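Local coordinates for exocyst complex component EXO70 (Saccharomyces cerevisiae, PDB 2B1E), which helps assemble the exocyst, the complex that tethers secretory vesicles to sites of exocytosis, and interacts with the small GTPase RHO3, at residues K408-I413 / M456-R461; N382-A387 / P397-P402; E521-V526 / V558-V563. One frame throughout, in Å; residues are numbered along the deposited sequence.

Contact 1: residues K408-I413 / M456-R461; sequences KHKQRI and MVSDWR
Lys410 and Ser458 make the tightest direct touch between the two helices: the aliphatic CE of Lys410 lies 3.3 Å from OG of Ser458, a packing contact that a small serine allows. Lys410, bent at its last two torsions, turns its ammonium back to the carbonyl oxygens of Ser404 and Asn407, while the serine hydroxyl is probably hydrogen-bonded to Pro402 O. CG of Met456 rests 3.6 Å from Gln411 O.

Polar links across the contact run through water. Asp459 is the hub: one water lies 2.7 Å from its OD2 and accepts from Gln411 N, and another lies 2.8 Å from its OD1 and accepts from both N and NZ of Lys410. A third water donates to Gln411 OE1 and Asp459 OD2. At the end of an extended chain, Gln411 NE2, which also bonds Thr504 OG1, meets Trp460 NE1 obliquely at 4.1 Å, amide and indole planes 78° apart; a fourth water, 2.9 Å from NE2, accepts from both N-H groups and donates to Met456 O.

Lys410 NZ and Asp459 OD1 carry opposite charges but stay 4.4 Å apart, beyond a salt bridge, with a shared water between them. An aspartate suits this place because the first-turn N-H groups following the N-cap His409 would probably attract its negative charge. The water-bridged N-terminal turn of helix 410-429 packs on helix 440-473 in the all-helical rod of the Exo70 family.

Contact 2: residues N382-A387 / P397-P402; sequences NLERKA and PDVANP
Glu384 reaches from its helix to the loop and takes the N-H of Ala400 on OE1 at 3.0 Å, in an almost perfectly straight bond (179°) on the syn side of the carboxylate. Its CG stands opposite the backbone N (chi1 -161°) and the chain runs on extended, which carries the charged end the full distance to the loop backbone. There OE2 lies 3.3 Å from CA of Val399. Tyr452 OH also bonds OE1, while Tyr455 OH and Gln388 NE2 bond OE2.

Arg385 leaves the helix beside it and bends at chi3 (-70°), laying its guanidinium against Val399. CG1 of the valine sits over one face of that group and 3.8 Å from Arg385 CA; CG2 approaches NH2 at 3.9 Å. The compact, branched valine can thus fill the space beside both long chains, while Arg385 NH2 goes on to a salt bridge with Glu351. With an alanine in place of Glu384, the Ala400 N-H and both tyrosine hydroxyls would probably lose their common acceptor group, leaving the loop less firmly tied to the helix. So many partners around a buried carboxylate are consistent with an ionised glutamate whose charge is spread over several hydrogen bonds.

Contact 3: residues E521-V526 / V558-V563; sequences EIISLV and VLNQLV
Asn560 supplies the flat group of this contact, and CD1 of Ile523 comes to the oxygen end of its amide, 3.7 Å from OD1 and well out of the amide plane. The two side chains cross at about a right angle, so a methyl meets the carbonyl without a hydrogen bond. No aromatic ring belongs to either segment; rings come from the neighbouring helices, with Trp460 against Ile522 and Val526, and Phe497 against Leu559.

Leu559 carries the apolar part. Its CG lies opposite the carbonyl carbon (chi1 -76°), and the forked end projects among three side chains of the facing helix. CD1 packs 4.0 Å from CG1 of Val526 and 4.3 Å from CG1 of Ile523, whereas CD2 meets CG2 of Ile522 at 4.2 Å. This is antiparallel packing within an alpha-helical bundle: the axes of the short segments approach to 10.6 Å, their directions 162° apart, and the helix 552-563 closes the fold's C-terminal end against helix 512-537.

Leucine suits the central place because its two methyls can address different partners at once. Ile522 and Val526 offer methyls on the beta carbon, close to their backbone, whereas Ile523 reaches across with CG1 and its terminal CD1. In Val526 CG1 stands opposite the backbone N (chi1 175°), while its other methyl, CG2, is left for Trp460. Asparagine fits the partly exposed margin, where its CB starts away from the facing helix and the amide turns back toward Ile523.

Contact 1 lies between the other two, its centre about 13 Å from that of contact 2 and about 14 Å from that of contact 3. Pro402, whose carbonyl oxygen is the partner of Ser458 in contact 1, belongs to the loop of contact 2, while CG2 of Ile413 packs 3.5 Å from CG of Glu384. On the way to contact 3, CE3 of Trp460 packs 3.7 Å from Val526 CG2, and Arg461 CG lies close to Leu525 CD2. Contacts 2 and 3 do not touch, their nearest atoms about 11 Å apart. The 456-461 helix therefore connects a polar loop attachment with apolar packing at the C-terminal end.

Contact 1: residues K408-I413 / M456-R461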
loop_
_atom_site.group_PDB
_atom_site.type_symbol
_atom_site.label_atom_id
_atom_site.label_comp_id
_atom_site.label_asym_id
_atom_site.label_seq_id
_atom_site.Cartn_x
_atom_site.Cartn_y
_atom_site.Cartn_z
ATOM N N LYS A 408 21.396 36.937 -3.817
ATOM C CA LYS A 408 22.643 37.377 -3.194
ATOM C C LYS A 408 23.090 36.484 -2.035
ATOM O O LYS A 408 24.130 36.730 -1.434
ATOM C CB LYS A 408 22.509 38.814 -2.665
ATOM C CG LYS A 408 21.874 39.828 -3.631
ATOM C CD LYS A 408 22.700 40.043 -4.884
ATOM C CE LYS A 408 22.006 41.040 -5.837
ATOM N NZ LYS A 408 22.680 41.087 -7.163
ATOM N N HIS A 409 22.318 35.448 -1.727
ATOM C CA HIS A 409 22.638 34.576 -0.598
ATOM C C HIS A 409 22.853 33.112 -0.972
ATOM O O HIS A 409 22.561 32.222 -0.175
ATOM C CB HIS A 409 21.496 34.669 0.418
ATOM C CG HIS A 409 21.139 36.076 0.782
ATOM N ND1 HIS A 409 21.793 36.772 1.773
ATOM C CD2 HIS A 409 20.247 36.940 0.239
ATOM C CE1 HIS A 409 21.325 38.008 1.823
ATOM N NE2 HIS A 409 20.386 38.136 0.903
ATOM N N LYS A 410 23.375 32.860 -2.163
ATOM C CA LYS A 410 23.551 31.482 -2.602
ATOM C C LYS A 410 24.476 30.646 -1.731
ATOM O O LYS A 410 24.228 29.457 -1.525
ATOM C CB LYS A 410 23.998 31.457 -4.069
ATOM C CG LYS A 410 22.941 32.060 -4.997
ATOM C CD LYS A 410 23.227 31.837 -6.475
ATOM C CE LYS A 410 24.351 32.730 -6.962
ATOM N NZ LYS A 410 24.061 34.147 -6.654
ATOM N N GLN A 411 25.525 31.257 -1.196
ATOM C CA GLN A 411 26.452 30.506 -0.361
ATOM C C GLN A 411 25.753 29.944 0.873
ATOM O O GLN A 411 25.854 28.750 1.151
ATOM C CB GLN A 411 27.644 31.382 0.057
ATOM C CG GLN A 411 28.654 30.638 0.944
ATOM C CD GLN A 411 29.937 31.423 1.141
ATOM O OE1 GLN A 411 29.913 32.583 1.556
ATOM N NE2 GLN A 411 31.063 30.795 0.843
ATOM N N ARG A 412 25.034 30.802 1.598
ATOM C CA ARG A 412 24.316 30.382 2.804
ATOM C C ARG A 412 23.149 29.441 2.512
ATOM O O ARG A 412 22.949 28.457 3.230
ATOM C CB ARG A 412 23.790 31.601 3.577
ATOM C CG ARG A 412 22.975 31.194 4.801
ATOM C CD ARG A 412 22.399 32.352 5.609
ATOM N NE ARG A 412 21.635 31.816 6.738
ATOM C CZ ARG A 412 21.000 32.546 7.649
ATOM N NH1 ARG A 412 21.021 33.872 7.586
ATOM N NH2 ARG A 412 20.341 31.944 8.629
ATOM N N ILE A 413 22.362 29.758 1.483
ATOM C CA ILE A 413 21.236 28.915 1.119
ATOM C C ILE A 413 21.776 27.555 0.673
ATOM O O ILE A 413 21.223 26.507 1.029
ATOM C CB ILE A 413 20.393 29.562 -0.008
ATOM C CG1 ILE A 413 19.684 30.809 0.536
ATOM C CG2 ILE A 413 19.391 28.546 -0.560
ATOM C CD1 ILE A 413 19.113 31.755 -0.555
ATOM N N MET A 456 27.079 26.958 -3.340
ATOM C CA MET A 456 28.195 27.357 -2.472
ATOM C C MET A 456 29.456 27.780 -3.222
ATOM O O MET A 456 30.242 28.574 -2.717
ATOM C CB MET A 456 28.563 26.223 -1.489
ATOM C CG MET A 456 27.514 25.941 -0.403
ATOM S SD MET A 456 28.113 24.882 0.964
ATOM C CE MET A 456 28.589 23.454 0.068
ATOM N N VAL A 457 29.656 27.241 -4.417
ATOM C CA VAL A 457 30.834 27.575 -5.219
ATOM C C VAL A 457 30.607 28.816 -6.090
ATOM O O VAL A 457 31.568 29.467 -6.518
ATOM C CB VAL A 457 31.220 26.369 -6.134
ATOM C CG1 VAL A 457 32.349 26.743 -7.078
ATOM C CG2 VAL A 457 31.645 25.187 -5.278
ATOM N N SER A 458 29.339 29.160 -6.318
ATOM C CA SER A 458 28.983 30.282 -7.181
ATOM C C SER A 458 29.646 31.622 -6.908
ATOM O O SER A 458 30.085 32.295 -7.841
ATOM C CB SER A 458 27.469 30.486 -7.205
ATOM O OG SER A 458 27.142 31.489 -8.159
ATOM N N ASP A 459 29.705 32.023 -5.642
ATOM C CA ASP A 459 30.318 33.297 -5.287
ATOM C C ASP A 459 31.801 33.298 -5.645
ATOM O O ASP A 459 32.371 34.336 -5.987
ATOM C CB ASP A 459 30.114 33.584 -3.793
ATOM C CG ASP A 459 28.656 33.943 -3.450
ATOM O OD1 ASP A 459 27.749 33.705 -4.283
ATOM O OD2 ASP A 459 28.410 34.452 -2.331
ATOM N N TRP A 460 32.435 32.133 -5.564
ATOM C CA TRP A 460 33.840 32.039 -5.910
ATOM C C TRP A 460 33.995 32.194 -7.430
ATOM O O TRP A 460 35.001 32.728 -7.900
ATOM C CB TRP A 460 34.435 30.695 -5.458
ATOM C CG TRP A 460 34.521 30.531 -3.980
ATOM C CD1 TRP A 460 33.592 29.940 -3.162
ATOM C CD2 TRP A 460 35.586 30.967 -3.126
ATOM N NE1 TRP A 460 34.015 29.979 -1.857
ATOM C CE2 TRP A 460 35.236 30.605 -1.804
ATOM C CE3 TRP A 460 36.806 31.627 -3.349
ATOM C CZ2 TRP A 460 36.061 30.883 -0.707
ATOM C CZ3 TRP A 460 37.627 31.903 -2.258
ATOM C CH2 TRP A 460 37.250 31.531 -0.953
ATOM N N ARG A 461 33.002 31.731 -8.190
ATOM C CA ARG A 461 33.062 31.860 -9.648
ATOM C C ARG A 461 33.010 33.343 -10.017
ATOM O O ARG A 461 33.704 33.785 -10.944
ATOM C CB ARG A 461 31.906 31.105 -10.321
ATOM C CG ARG A 461 31.985 29.585 -10.188
ATOM C CD ARG A 461 30.949 28.878 -11.077
ATOM N NE ARG A 461 29.597 28.890 -10.519
ATOM C CZ ARG A 461 29.044 27.866 -9.871
ATOM N NH1 ARG A 461 29.722 26.740 -9.693
ATOM N NH2 ARG A 461 27.809 27.962 -9.407
HETATM O O HOH W 1 26.050 34.260 -1.066
HETATM O O HOH W 2 25.135 34.699 -3.809
HETATM O O HOH W 3 27.171 34.259 -6.986
HETATM O O HOH W 4 31.842 28.360 -0.421
HETATM O O HOH W 5 29.719 35.239 -0.146
#

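Contact 2: residues N382-A387 / P397-P402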
loop_
_atom_site.group_PDB
_atom_site.type_symbol
_atom_site.label_atom_id
_atom_site.label_comp_id
_atom_site.label_asym_id
_atom_site.label_seq_id
_atom_site.Cartn_x
_atom_site.Cartn_y
_atom_site.Cartn_z
ATOM N N ASN A 382 11.473 23.450 -1.649
ATOM C CA ASN A 382 10.608 24.221 -0.755
ATOM C C ASN A 382 11.393 24.832 0.404
ATOM O O ASN A 382 11.094 25.942 0.846
ATOM C CB ASN A 382 9.464 23.352 -0.260
ATOM C CG ASN A 382 8.331 23.305 -1.258
ATOM O OD1 ASN A 382 7.464 24.180 -1.257
ATOM N ND2 ASN A 382 8.349 22.307 -2.140
ATOM N N LEU A 383 12.400 24.120 0.898
ATOM C CA LEU A 383 13.227 24.698 1.946
ATOM C C LEU A 383 13.990 25.863 1.313
ATOM O O LEU A 383 14.231 26.878 1.962
ATOM C CB LEU A 383 14.229 23.687 2.494
ATOM C CG LEU A 383 13.712 22.680 3.518
ATOM C CD1 LEU A 383 14.821 21.717 3.887
ATOM C CD2 LEU A 383 13.192 23.420 4.752
ATOM N N GLU A 384 14.372 25.716 0.045
ATOM C CA GLU A 384 15.101 26.783 -0.646
ATOM C C GLU A 384 14.202 27.997 -0.842
ATOM O O GLU A 384 14.614 29.139 -0.601
ATOM C CB GLU A 384 15.605 26.342 -2.028
ATOM C CG GLU A 384 16.725 27.261 -2.517
ATOM C CD GLU A 384 16.923 27.281 -4.024
ATOM O OE1 GLU A 384 16.825 26.217 -4.683
ATOM O OE2 GLU A 384 17.194 28.380 -4.545
ATOM N N ARG A 385 12.984 27.747 -1.316
ATOM C CA ARG A 385 12.018 28.814 -1.537
ATOM C C ARG A 385 11.809 29.610 -0.249
ATOM O O ARG A 385 11.844 30.840 -0.254
ATOM C CB ARG A 385 10.681 28.235 -2.016
ATOM C CG ARG A 385 9.569 29.273 -2.126
ATOM C CD ARG A 385 8.311 28.710 -2.769
ATOM N NE ARG A 385 8.485 28.442 -4.197
ATOM C CZ ARG A 385 8.873 27.277 -4.712
ATOM N NH1 ARG A 385 9.133 26.243 -3.920
ATOM N NH2 ARG A 385 9.005 27.144 -6.025
ATOM N N LYS A 386 11.602 28.903 0.854
ATOM C CA LYS A 386 11.400 29.559 2.134
ATOM C C LYS A 386 12.629 30.355 2.553
ATOM O O LYS A 386 12.515 31.460 3.076
ATOM C CB LYS A 386 11.072 28.539 3.215
ATOM C CG LYS A 386 10.924 29.189 4.580
ATOM C CD LYS A 386 10.696 28.188 5.661
ATOM C CE LYS A 386 11.961 27.452 6.040
ATOM N NZ LYS A 386 11.664 26.551 7.182
ATOM N N ALA A 387 13.807 29.799 2.312
ATOM C CA ALA A 387 15.042 30.482 2.665
ATOM C C ALA A 387 15.178 31.777 1.864
ATOM O O ALA A 387 15.567 32.805 2.408
ATOM C CB ALA A 387 16.236 29.577 2.409
ATOM N N PRO A 397 11.244 34.495 -5.404
ATOM C CA PRO A 397 12.253 33.435 -5.339
ATOM C C PRO A 397 12.595 32.848 -6.703
ATOM O O PRO A 397 11.726 32.711 -7.564
ATOM C CB PRO A 397 11.604 32.402 -4.423
ATOM C CG PRO A 397 10.800 33.262 -3.487
ATOM C CD PRO A 397 10.152 34.233 -4.453
ATOM N N ASP A 398 13.868 32.523 -6.897
ATOM C CA ASP A 398 14.319 31.904 -8.134
ATOM C C ASP A 398 15.072 30.652 -7.708
ATOM O O ASP A 398 16.296 30.645 -7.613
ATOM C CB ASP A 398 15.230 32.849 -8.927
ATOM C CG ASP A 398 15.717 32.226 -10.227
ATOM O OD1 ASP A 398 15.057 31.280 -10.710
ATOM O OD2 ASP A 398 16.745 32.682 -10.771
ATOM N N VAL A 399 14.317 29.595 -7.429
ATOM C CA VAL A 399 14.886 28.339 -6.966
ATOM C C VAL A 399 15.521 27.513 -8.071
ATOM O O VAL A 399 15.253 27.722 -9.260
ATOM C CB VAL A 399 13.815 27.456 -6.272
ATOM C CG1 VAL A 399 13.188 28.214 -5.102
ATOM C CG2 VAL A 399 12.745 27.030 -7.285
ATOM N N ALA A 400 16.355 26.562 -7.656
ATOM C CA ALA A 400 17.037 25.665 -8.575
ATOM C C ALA A 400 17.821 26.420 -9.630
ATOM O O ALA A 400 17.847 26.025 -10.792
ATOM C CB ALA A 400 16.030 24.738 -9.242
ATOM N N ASN A 401 18.453 27.513 -9.236
ATOM C CA ASN A 401 19.240 28.281 -10.182
ATOM C C ASN A 401 20.521 28.784 -9.539
ATOM O O ASN A 401 20.545 29.851 -8.938
ATOM C CB ASN A 401 18.426 29.455 -10.731
ATOM C CG ASN A 401 19.215 30.295 -11.718
ATOM O OD1 ASN A 401 20.280 29.880 -12.185
ATOM N ND2 ASN A 401 18.692 31.475 -12.052
ATOM N N PRO A 402 21.607 28.002 -9.647
ATOM C CA PRO A 402 22.928 28.321 -9.096
ATOM C C PRO A 402 23.560 29.579 -9.696
ATOM O O PRO A 402 24.525 30.108 -9.151
ATOM C CB PRO A 402 23.752 27.076 -9.426
ATOM C CG PRO A 402 22.735 25.987 -9.433
ATOM C CD PRO A 402 21.571 26.617 -10.148
#

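Contact 3: residues E521-V526 / V558-V563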
loop_
_atom_site.group_PDB
_atom_site.type_symbol
_atom_site.label_atom_id
_atom_site.label_comp_id
_atom_site.label_asym_id
_atom_site.label_seq_id
_atom_site.Cartn_x
_atom_site.Cartn_y
_atom_site.Cartn_z
ATOM N N GLU A 521 36.709 21.885 -5.489
ATOM C CA GLU A 521 36.117 22.860 -6.394
ATOM C C GLU A 521 36.575 24.300 -6.162
ATOM O O GLU A 521 36.756 25.049 -7.117
ATOM C CB GLU A 521 34.592 22.775 -6.329
ATOM C CG GLU A 521 34.010 21.450 -6.810
ATOM C CD GLU A 521 34.342 21.137 -8.273
ATOM O OE1 GLU A 521 34.386 22.075 -9.102
ATOM O OE2 GLU A 521 34.540 19.945 -8.603
ATOM N N ILE A 522 36.755 24.702 -4.911
ATOM C CA ILE A 522 37.205 26.065 -4.662
ATOM C C ILE A 522 38.653 26.231 -5.112
ATOM O O ILE A 522 38.983 27.184 -5.811
ATOM C CB ILE A 522 37.080 26.445 -3.173
ATOM C CG1 ILE A 522 35.602 26.445 -2.772
ATOM C CG2 ILE A 522 37.711 27.808 -2.922
ATOM C CD1 ILE A 522 35.344 26.920 -1.355
ATOM N N ILE A 523 39.517 25.300 -4.721
ATOM C CA ILE A 523 40.918 25.381 -5.115
ATOM C C ILE A 523 41.065 25.276 -6.644
ATOM O O ILE A 523 41.825 26.034 -7.244
ATOM C CB ILE A 523 41.758 24.276 -4.405
ATOM C CG1 ILE A 523 41.814 24.574 -2.899
ATOM C CG2 ILE A 523 43.173 24.209 -5.000
ATOM C CD1 ILE A 523 42.547 23.522 -2.066
ATOM N N SER A 524 40.322 24.362 -7.271
ATOM C CA SER A 524 40.378 24.194 -8.727
ATOM C C SER A 524 40.001 25.462 -9.484
ATOM O O SER A 524 40.482 25.709 -10.593
ATOM C CB SER A 524 39.430 23.073 -9.184
ATOM O OG SER A 524 40.045 21.803 -9.086
ATOM N N LEU A 525 39.128 26.259 -8.885
ATOM C CA LEU A 525 38.657 27.480 -9.510
ATOM C C LEU A 525 39.589 28.669 -9.282
ATOM O O LEU A 525 39.930 29.399 -10.210
ATOM C CB LEU A 525 37.262 27.788 -8.965
ATOM C CG LEU A 525 36.364 28.851 -9.584
ATOM C CD1 LEU A 525 36.160 28.583 -11.070
ATOM C CD2 LEU A 525 35.029 28.815 -8.849
ATOM N N VAL A 526 40.011 28.848 -8.042
ATOM C CA VAL A 526 40.866 29.964 -7.683
ATOM C C VAL A 526 42.362 29.863 -8.002
ATOM O O VAL A 526 42.938 30.793 -8.575
ATOM C CB VAL A 526 40.730 30.263 -6.177
ATOM C CG1 VAL A 526 41.708 31.340 -5.765
ATOM C CG2 VAL A 526 39.311 30.689 -5.865
ATOM N N VAL A 558 46.215 29.852 2.648
ATOM C CA VAL A 558 44.963 30.380 3.173
ATOM C C VAL A 558 43.827 29.441 2.806
ATOM O O VAL A 558 43.040 29.033 3.656
ATOM C CB VAL A 558 44.659 31.770 2.591
ATOM C CG1 VAL A 558 43.264 32.209 2.990
ATOM C CG2 VAL A 558 45.691 32.756 3.081
ATOM N N LEU A 559 43.744 29.097 1.526
ATOM C CA LEU A 559 42.695 28.207 1.070
ATOM C C LEU A 559 42.739 26.838 1.726
ATOM O O LEU A 559 41.697 26.294 2.070
ATOM C CB LEU A 559 42.755 28.040 -0.448
ATOM C CG LEU A 559 42.223 29.216 -1.268
ATOM C CD1 LEU A 559 42.212 28.814 -2.739
ATOM C CD2 LEU A 559 40.811 29.584 -0.801
ATOM N N ASN A 560 43.930 26.265 1.879
ATOM C CA ASN A 560 44.035 24.947 2.499
ATOM C C ASN A 560 43.519 24.988 3.934
ATOM O O ASN A 560 42.868 24.053 4.394
ATOM C CB ASN A 560 45.488 24.445 2.499
ATOM C CG ASN A 560 45.949 23.957 1.133
ATOM O OD1 ASN A 560 45.219 23.257 0.423
ATOM N ND2 ASN A 560 47.180 24.303 0.772
ATOM N N GLN A 561 43.812 26.068 4.646
ATOM C CA GLN A 561 43.360 26.195 6.028
ATOM C C GLN A 561 41.854 26.389 6.079
ATOM O O GLN A 561 41.186 25.912 6.990
ATOM C CB GLN A 561 44.058 27.367 6.718
ATOM C CG GLN A 561 45.517 27.109 7.060
ATOM C CD GLN A 561 46.184 28.313 7.707
ATOM O OE1 GLN A 561 46.440 29.326 7.050
ATOM N NE2 GLN A 561 46.463 28.211 9.006
ATOM N N LEU A 562 41.323 27.088 5.086
ATOM C CA LEU A 562 39.894 27.333 5.013
ATOM C C LEU A 562 39.108 26.055 4.748
ATOM O O LEU A 562 38.079 25.812 5.376
ATOM C CB LEU A 562 39.596 28.339 3.904
ATOM C CG LEU A 562 38.125 28.486 3.518
ATOM C CD1 LEU A 562 37.338 29.043 4.705
ATOM C CD2 LEU A 562 38.010 29.399 2.303
ATOM N N VAL A 563 39.604 25.243 3.818
ATOM C CA VAL A 563 38.940 23.999 3.427
ATOM C C VAL A 563 39.031 22.844 4.419
ATOM O O VAL A 563 38.078 22.075 4.559
ATOM C CB VAL A 563 39.464 23.497 2.062
ATOM C CG1 VAL A 563 39.190 24.537 0.991
ATOM C CG2 VAL A 563 40.951 23.196 2.151
#